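Putative uncharacterized protein TCIL3000_10_9440 (Trypanosoma congolense, PDB 5KMX) is an insect-stage surface antigen of unknown function whose bilobed ectodomain, the part in this structure, may serve as a sensor at the parasite membrane. Local coordinates at residues F85-P90 with K175-L180. Sequence-based numbering, arbitrary orientation.
Sequences FTRRTP and KYQSAL
R87, on the strand 85-100 of the mixed beta-sheet, sends its guanidinium group across to the backbone carbonyl of Q177, in the loop between strands 169-172 and 189-191. The contact thus joins sheet and loop through R87, which reaches the Q177 carbonyl and also meets the Q177 side chain, with the R87 and Q177 CA atoms still 9.6 Å apart. CG of R87 lies anti to the backbone N (chi1 173°), which starts the chain toward the loop; bends at chi2 and chi3 then turn the guanidinium so that its edge meets the carbonyl. R87 NH1 donates to Q177 O at 3.0 Å in a nearly straight bond (164° at the hydrogen), with the oxygen almost in the guanidinium plane and the donor in the plane of the carbonyl. NH2 of R87 adds a weak, more bent bond to the same Q177 O at 3.4 Å, so the oxygen is held by a fork of two donors. The Q177 side chain, bent at chi2, brings NE2 over one face of the guanidinium, near NH2 and off its centre, with the amide and guanidinium planes 33° apart. R87 NH2 and Q177 NE2 come within 3.3 Å, but both are donors and no hydrogen bond joins them; a weak hydrogen bond takes Q177 NE2 to D185. Long, weak ion pairs with D185 and E172 may balance some of the charge on R87, whose side chain also packs on L160 of strand 145-165. Beyond the carbonyl, the loop is shaped by an ST turn, in which L180 N donates to S178 OG at 3.2 Å.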
# COMPACT_ATOMS: atom_id res chain seq x y z
N PHE A 85 15.31 -11.27 3.29
CA PHE A 85 14.30 -12.02 2.55
C PHE A 85 14.13 -11.42 1.16
O PHE A 85 14.64 -10.34 0.88
CB PHE A 85 12.97 -12.02 3.31
CG PHE A 85 12.35 -10.65 3.46
CD1 PHE A 85 12.76 -9.81 4.48
CD2 PHE A 85 11.35 -10.23 2.61
CE1 PHE A 85 12.19 -8.55 4.63
CE2 PHE A 85 10.78 -8.98 2.75
CZ PHE A 85 11.20 -8.14 3.77
N THR A 86 13.42 -12.15 0.30
CA THR A 86 13.13 -11.69 -1.05
C THR A 86 11.63 -11.52 -1.21
O THR A 86 10.85 -12.29 -0.64
CB THR A 86 13.65 -12.67 -2.11
OG1 THR A 86 15.03 -12.97 -1.86
CG2 THR A 86 13.51 -12.08 -3.51
N ARG A 87 11.22 -10.52 -1.99
CA ARG A 87 9.81 -10.30 -2.29
C ARG A 87 9.63 -10.11 -3.79
O ARG A 87 10.35 -9.35 -4.43
CB ARG A 87 9.27 -9.09 -1.54
CG ARG A 87 7.85 -8.69 -1.94
CD ARG A 87 6.83 -9.77 -1.61
NE ARG A 87 6.70 -9.94 -0.16
CZ ARG A 87 5.89 -9.22 0.60
NH1 ARG A 87 5.12 -8.28 0.07
NH2 ARG A 87 5.84 -9.44 1.91
N ARG A 88 8.64 -10.81 -4.34
CA ARG A 88 8.27 -10.66 -5.74
C ARG A 88 6.89 -10.03 -5.82
O ARG A 88 5.97 -10.45 -5.12
CB ARG A 88 8.29 -12.01 -6.45
CG ARG A 88 8.55 -11.91 -7.94
CD ARG A 88 8.85 -13.27 -8.53
NE ARG A 88 7.64 -14.02 -8.82
CZ ARG A 88 7.60 -15.34 -9.02
NH1 ARG A 88 8.71 -16.06 -8.93
NH2 ARG A 88 6.45 -15.94 -9.29
N THR A 89 6.75 -9.01 -6.67
CA THR A 89 5.49 -8.29 -6.81
C THR A 89 5.18 -8.07 -8.29
O THR A 89 6.06 -7.68 -9.06
CB THR A 89 5.53 -6.93 -6.10
OG1 THR A 89 5.95 -7.11 -4.74
CG2 THR A 89 4.17 -6.27 -6.12
N PRO A 90 3.92 -8.31 -8.70
CA PRO A 90 3.58 -7.99 -10.08
C PRO A 90 3.57 -6.49 -10.34
O PRO A 90 3.09 -5.73 -9.51
CB PRO A 90 2.17 -8.58 -10.24
CG PRO A 90 1.62 -8.65 -8.86
CD PRO A 90 2.80 -8.93 -7.97
N LYS A 175 1.76 -12.11 8.68
CA LYS A 175 0.40 -11.58 8.68
C LYS A 175 0.29 -10.29 7.87
O LYS A 175 -0.68 -10.10 7.14
CB LYS A 175 -0.08 -11.35 10.12
CG LYS A 175 -0.13 -12.61 10.97
CD LYS A 175 -1.13 -13.63 10.44
CE LYS A 175 -0.56 -15.05 10.42
NZ LYS A 175 -1.08 -15.84 9.27
N TYR A 176 1.28 -9.41 8.01
CA TYR A 176 1.30 -8.16 7.26
C TYR A 176 2.21 -8.25 6.05
O TYR A 176 3.40 -7.96 6.13
CB TYR A 176 1.76 -7.00 8.15
CG TYR A 176 0.79 -6.67 9.26
CD1 TYR A 176 -0.38 -5.98 8.99
CD2 TYR A 176 1.05 -7.03 10.57
CE1 TYR A 176 -1.27 -5.66 10.00
CE2 TYR A 176 0.17 -6.72 11.59
CZ TYR A 176 -0.99 -6.04 11.29
OH TYR A 176 -1.87 -5.72 12.30
N GLN A 177 1.65 -8.67 4.92
CA GLN A 177 2.40 -8.73 3.67
C GLN A 177 2.56 -7.33 3.06
O GLN A 177 3.33 -7.13 2.12
CB GLN A 177 1.72 -9.67 2.68
CG GLN A 177 1.84 -11.14 3.05
CD GLN A 177 3.27 -11.65 2.96
OE1 GLN A 177 3.98 -11.73 3.97
NE2 GLN A 177 3.70 -12.00 1.75
N SER A 178 1.81 -6.37 3.61
CA SER A 178 1.93 -4.97 3.21
C SER A 178 1.60 -4.07 4.39
O SER A 178 1.06 -4.52 5.40
CB SER A 178 1.01 -4.66 2.03
OG SER A 178 1.01 -3.27 1.74
N ALA A 179 1.92 -2.78 4.26
CA ALA A 179 1.62 -1.81 5.31
C ALA A 179 0.23 -1.22 5.11
O ALA A 179 -0.35 -0.64 6.03
CB ALA A 179 2.66 -0.70 5.31
N LEU A 180 -0.31 -1.37 3.90
CA LEU A 180 -1.64 -0.87 3.58
C LEU A 180 -2.70 -1.95 3.77
O LEU A 180 -2.50 -3.10 3.39
CB LEU A 180 -1.69 -0.37 2.13
CG LEU A 180 -0.68 0.70 1.71
CD1 LEU A 180 -0.78 0.94 0.21
CD2 LEU A 180 -0.90 1.99 2.48